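Local structure of putative enoyl-CoA hydratase/isomerase (Mycobacterium abscessus, 4MI2) at residues Ala31-Arg34 with Thr35-Thr38; Asp87-Glu91 with His92-Val96. The protein probably catalyses the isomerisation of a coenzyme A thioester in phenylacetate degradation, as a member of the enoyl-CoA hydratase/isomerase (crotonase) family. One frame throughout, in Å; residues are numbered along the deposited sequence.

Contact 1. Residues Ala31-Arg34 with Thr35-Thr38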
loop_
_atom_site.group_PDB
_atom_site.type_symbol
_atom_site.label_atom_id
_atom_site.label_comp_id
_atom_site.label_asym_id
_atom_site.label_seq_id
_atom_site.Cartn_x
_atom_site.Cartn_y
_atom_site.Cartn_z
ATOM N N ALA B 31 -28.090 -13.642 -0.117
ATOM C CA ALA B 31 -28.359 -12.365 -0.774
ATOM C C ALA B 31 -29.023 -11.440 0.230
ATOM O O ALA B 31 -29.906 -11.861 0.966
ATOM C CB ALA B 31 -29.254 -12.554 -1.992
ATOM N N LEU B 32 -28.592 -10.182 0.255
ATOM C CA LEU B 32 -29.006 -9.257 1.307
ATOM C C LEU B 32 -30.283 -8.511 0.931
ATOM O O LEU B 32 -30.252 -7.582 0.129
ATOM C CB LEU B 32 -27.879 -8.262 1.600
ATOM C CG LEU B 32 -26.536 -8.906 1.960
ATOM C CD1 LEU B 32 -25.467 -7.847 2.065
ATOM C CD2 LEU B 32 -26.634 -9.710 3.250
ATOM N N ASP B 33 -31.407 -8.940 1.501
ATOM C CA ASP B 33 -32.672 -8.202 1.377
ATOM C C ASP B 33 -32.873 -7.333 2.634
ATOM O O ASP B 33 -32.017 -7.330 3.520
ATOM C CB ASP B 33 -33.841 -9.164 1.127
ATOM C CG ASP B 33 -34.110 -10.121 2.295
ATOM O OD1 ASP B 33 -33.362 -10.125 3.296
ATOM O OD2 ASP B 33 -35.103 -10.868 2.204
ATOM N N ARG B 34 -33.972 -6.592 2.710
ATOM C CA ARG B 34 -34.154 -5.618 3.796
ATOM C C ARG B 34 -34.077 -6.257 5.189
ATOM O O ARG B 34 -33.431 -5.717 6.084
ATOM C CB ARG B 34 -35.479 -4.852 3.632
ATOM C CG ARG B 34 -35.400 -3.740 2.601
ATOM C CD ARG B 34 -36.668 -2.904 2.577
ATOM N NE ARG B 34 -37.774 -3.706 2.064
ATOM C CZ ARG B 34 -38.056 -3.881 0.772
ATOM N NH1 ARG B 34 -39.085 -4.646 0.422
ATOM N NH2 ARG B 34 -37.324 -3.300 -0.173
ATOM N N THR B 35 -34.736 -7.399 5.357
ATOM C CA THR B 35 -34.730 -8.147 6.617
ATOM C C THR B 35 -33.317 -8.543 7.014
ATOM O O THR B 35 -32.911 -8.366 8.155
ATOM C CB THR B 35 -35.569 -9.434 6.499
ATOM O OG1 THR B 35 -36.907 -9.087 6.153
ATOM C CG2 THR B 35 -35.574 -10.217 7.802
ATOM N N MET B 36 -32.586 -9.085 6.055
ATOM C CA MET B 36 -31.211 -9.490 6.259
ATOM C C MET B 36 -30.305 -8.313 6.663
ATOM O O MET B 36 -29.465 -8.442 7.548
ATOM C CB MET B 36 -30.699 -10.095 4.971
ATOM C CG MET B 36 -29.431 -10.883 5.129
ATOM S SD MET B 36 -29.779 -12.641 5.252
ATOM C CE MET B 36 -28.109 -13.243 5.037
ATOM N N LYS B 37 -30.480 -7.178 5.992
ATOM C CA LYS B 37 -29.673 -5.976 6.242
ATOM C C LYS B 37 -29.954 -5.360 7.611
ATOM O O LYS B 37 -29.030 -4.972 8.329
ATOM C CB LYS B 37 -29.909 -4.941 5.139
ATOM C CG LYS B 37 -29.265 -5.350 3.816
ATOM C CD LYS B 37 -29.495 -4.354 2.693
ATOM C CE LYS B 37 -30.839 -4.538 2.018
ATOM N NZ LYS B 37 -30.828 -3.950 0.648
ATOM N N THR B 38 -31.233 -5.276 7.956
ATOM C CA THR B 38 -31.657 -4.765 9.257
ATOM C C THR B 38 -31.148 -5.648 10.403
ATOM O O THR B 38 -30.675 -5.138 11.413
ATOM C CB THR B 38 -33.197 -4.639 9.307
ATOM O OG1 THR B 38 -33.610 -3.619 8.385
ATOM C CG2 THR B 38 -33.678 -4.266 10.696
#
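With chi1 at 65°, the carboxylate of Asp33 is folded between its own backbone N and carbonyl carbon, and this turns OD1 back toward the N-H groups at the start of the helix, where it meets Met36 N. Asp33 stands at the N-cap, and this is its capping bond to an amide of the first turn: Met36 N donates to Asp33 OD1 at 3.0 Å, nearly on the line of the C-O bond. Met36 CB packs against the same oxygen, 3.1 Å from Asp33 OD1. Beyond CB the Met36 chain, CG anti to the backbone N (chi1 -165°), runs back toward the loop and crosses the Leu32 side chain at about a right angle, its CG 3.6 Å from Leu32 CD2; this is an apolar contact beside the polar cap. Lys37 N donates to Asp33 O at 2.9 Å, the first i to i+4 bond of the helix. One residue on, Arg34 O is gripped twice by Thr38. Thr38 N reaches Arg34 O at 2.9 Å. Thr38 OG1 bonds to Arg34 O at 3.1 Å from the opposite face of the carbonyl plane, standing above that plane. The aliphatic part of Lys37 passes Leu32, Lys37 CG lying 3.9 Å from Leu32 CB, while its ammonium group is hydrogen-bonded to Gln69 and Thr88. Arg25 holds the loop through Ala31 O, and Glu73 accepts from Arg34 N where the helix begins. The contact thus forms the loop-to-helix junction between strand 18-23 and helix 34-49, with Leu32 and Lys37 packed against Tyr93 of helix 87-102.

Contact 2. Residues Asp87-Glu91 with His92-Val96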
loop_
_atom_site.group_PDB
_atom_site.type_symbol
_atom_site.label_atom_id
_atom_site.label_comp_id
_atom_site.label_asym_id
_atom_site.label_seq_id
_atom_site.Cartn_x
_atom_site.Cartn_y
_atom_site.Cartn_z
ATOM N N ASP B 87 -31.201 3.975 -2.739
ATOM C CA ASP B 87 -31.441 4.456 -1.369
ATOM C C ASP B 87 -30.863 3.538 -0.293
ATOM O O ASP B 87 -30.368 3.987 0.743
ATOM C CB ASP B 87 -32.950 4.547 -1.104
ATOM C CG ASP B 87 -33.569 5.837 -1.594
ATOM O OD1 ASP B 87 -32.855 6.705 -2.136
ATOM O OD2 ASP B 87 -34.801 5.975 -1.429
ATOM N N THR B 88 -30.975 2.242 -0.540
ATOM C CA THR B 88 -30.522 1.224 0.391
ATOM C C THR B 88 -29.038 1.349 0.788
ATOM O O THR B 88 -28.667 0.962 1.900
ATOM C CB THR B 88 -30.820 -0.186 -0.160
ATOM O OG1 THR B 88 -30.644 -1.142 0.884
ATOM C CG2 THR B 88 -29.927 -0.529 -1.353
ATOM N N VAL B 89 -28.203 1.898 -0.095
ATOM C CA VAL B 89 -26.786 2.111 0.229
ATOM C C VAL B 89 -26.663 3.017 1.453
ATOM O O VAL B 89 -25.911 2.736 2.388
ATOM C CB VAL B 89 -25.981 2.712 -0.959
ATOM C CG1 VAL B 89 -24.522 2.909 -0.570
ATOM C CG2 VAL B 89 -26.065 1.806 -2.184
ATOM N N ARG B 90 -27.440 4.089 1.448
ATOM C CA ARG B 90 -27.409 5.077 2.511
ATOM C C ARG B 90 -28.185 4.595 3.751
ATOM O O ARG B 90 -27.750 4.783 4.886
ATOM C CB ARG B 90 -27.989 6.394 1.980
ATOM C CG ARG B 90 -27.224 7.631 2.391
ATOM C CD ARG B 90 -27.871 8.873 1.814
ATOM N NE ARG B 90 -27.439 9.176 0.450
ATOM C CZ ARG B 90 -26.301 9.794 0.135
ATOM N NH1 ARG B 90 -26.020 10.049 -1.138
ATOM N NH2 ARG B 90 -25.437 10.159 1.078
ATOM N N GLU B 91 -29.324 3.957 3.518
ATOM C CA GLU B 91 -30.211 3.496 4.591
ATOM C C GLU B 91 -29.731 2.207 5.279
ATOM O O GLU B 91 -29.927 2.047 6.469
ATOM C CB GLU B 91 -31.628 3.292 4.013
ATOM C CG GLU B 91 -32.677 2.775 4.994
ATOM C CD GLU B 91 -34.059 2.565 4.360
ATOM O OE1 GLU B 91 -34.266 2.908 3.169
ATOM O OE2 GLU B 91 -34.955 2.057 5.080
ATOM N N HIS B 92 -29.117 1.288 4.537
ATOM C CA HIS B 92 -28.781 -0.042 5.076
ATOM C C HIS B 92 -27.297 -0.383 5.082
ATOM O O HIS B 92 -26.753 -0.775 6.110
ATOM C CB HIS B 92 -29.514 -1.127 4.292
ATOM C CG HIS B 92 -30.995 -1.038 4.403
ATOM N ND1 HIS B 92 -31.806 -0.736 3.330
ATOM C CD2 HIS B 92 -31.815 -1.176 5.472
ATOM C CE1 HIS B 92 -33.067 -0.721 3.730
ATOM N NE2 HIS B 92 -33.098 -0.981 5.026
ATOM N N TYR B 93 -26.651 -0.254 3.928
ATOM C CA TYR B 93 -25.260 -0.681 3.790
ATOM C C TYR B 93 -24.301 0.207 4.573
ATOM O O TYR B 93 -23.437 -0.291 5.291
ATOM C CB TYR B 93 -24.865 -0.751 2.314
ATOM C CG TYR B 93 -25.506 -1.919 1.604
ATOM C CD1 TYR B 93 -26.569 -1.737 0.719
ATOM C CD2 TYR B 93 -25.063 -3.212 1.839
ATOM C CE1 TYR B 93 -27.157 -2.812 0.077
ATOM C CE2 TYR B 93 -25.639 -4.292 1.198
ATOM C CZ TYR B 93 -26.682 -4.087 0.320
ATOM O OH TYR B 93 -27.258 -5.164 -0.300
ATOM N N ASN B 94 -24.468 1.517 4.456
ATOM C CA ASN B 94 -23.608 2.441 5.173
ATOM C C ASN B 94 -23.621 2.211 6.699
ATOM O O ASN B 94 -22.558 2.047 7.289
ATOM C CB ASN B 94 -23.876 3.898 4.746
ATOM C CG ASN B 94 -23.333 4.205 3.344
ATOM O OD1 ASN B 94 -22.749 3.342 2.693
ATOM N ND2 ASN B 94 -23.498 5.450 2.889
ATOM N N PRO B 95 -24.805 2.141 7.340
ATOM C CA PRO B 95 -24.787 1.827 8.783
ATOM C C PRO B 95 -24.113 0.483 9.136
ATOM O O PRO B 95 -23.426 0.387 10.158
ATOM C CB PRO B 95 -26.274 1.799 9.169
ATOM C CG PRO B 95 -26.961 2.626 8.134
ATOM C CD PRO B 95 -26.150 2.509 6.864
ATOM N N VAL B 96 -24.314 -0.529 8.297
ATOM C CA VAL B 96 -23.672 -1.838 8.489
ATOM C C VAL B 96 -22.141 -1.722 8.514
ATOM O O VAL B 96 -21.485 -2.257 9.416
ATOM C CB VAL B 96 -24.132 -2.853 7.409
ATOM C CG1 VAL B 96 -23.189 -4.045 7.300
ATOM C CG2 VAL B 96 -25.535 -3.338 7.726
#
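Thr88 O is held by two backbone donors of the next turn, His92 N at 2.7 Å and Tyr93 N at 3.1 Å; the first is tilted out of the carbonyl plane and the second lies in it. The bond from Tyr93 and that from Asn94 N to Val89 O at 2.8 Å both run from residue i+5 to residue i, the pattern of a pi-type turn. Thr88 OG1 and His92 ND1 share a hydrogen bond of 2.7 Å near the ring plane; chi1 of -167° swings the hydroxyl toward the imidazole. Glu91 runs alongside His92, pointing the same way: its CG stands over one face, 3.8 Å from the His92 ring centroid, a CH-pi contact, and its carboxylate lies stacked at 22° to the ring plane. Thr88 CG2 touches the edge of the Tyr93 ring, 3.9 Å from Tyr93 CE1. Pro95 has no N-H to give to the turn before, and the helix kinks there, with Pro95 CD 3.4 Å from Arg90 O. Arg90 bonds to Ser238 of the second subunit. Thr88 OG1 also bonds Lys37 NZ. The Thr88 bond and the stacked Glu91 would restrain rotation of the imidazole; the carboxylate would tend to raise its pKa, the Lys37 ammonium to lower it.

Contacts 1 and 2 lie in series along the chain, their centres about 11 Å apart and both about 17 Å from the centre of the chain, on the same side of it. Contact 1 starts helix 34-49, and contact 2 lies in the N-terminal part of helix 87-102; strand 55-60 and helix 71-80 come between them in sequence. They meet directly: Lys37 NZ is 2.8 Å from Thr88 OG1, a probable hydrogen bond. This bond and Gln69, a loop residue that bonds to both Lys37 and Tyr93, tie the start of helix 34-49 to the early turns of helix 87-102 within the crotonase-like fold. Contact 2 also packs on the second subunit.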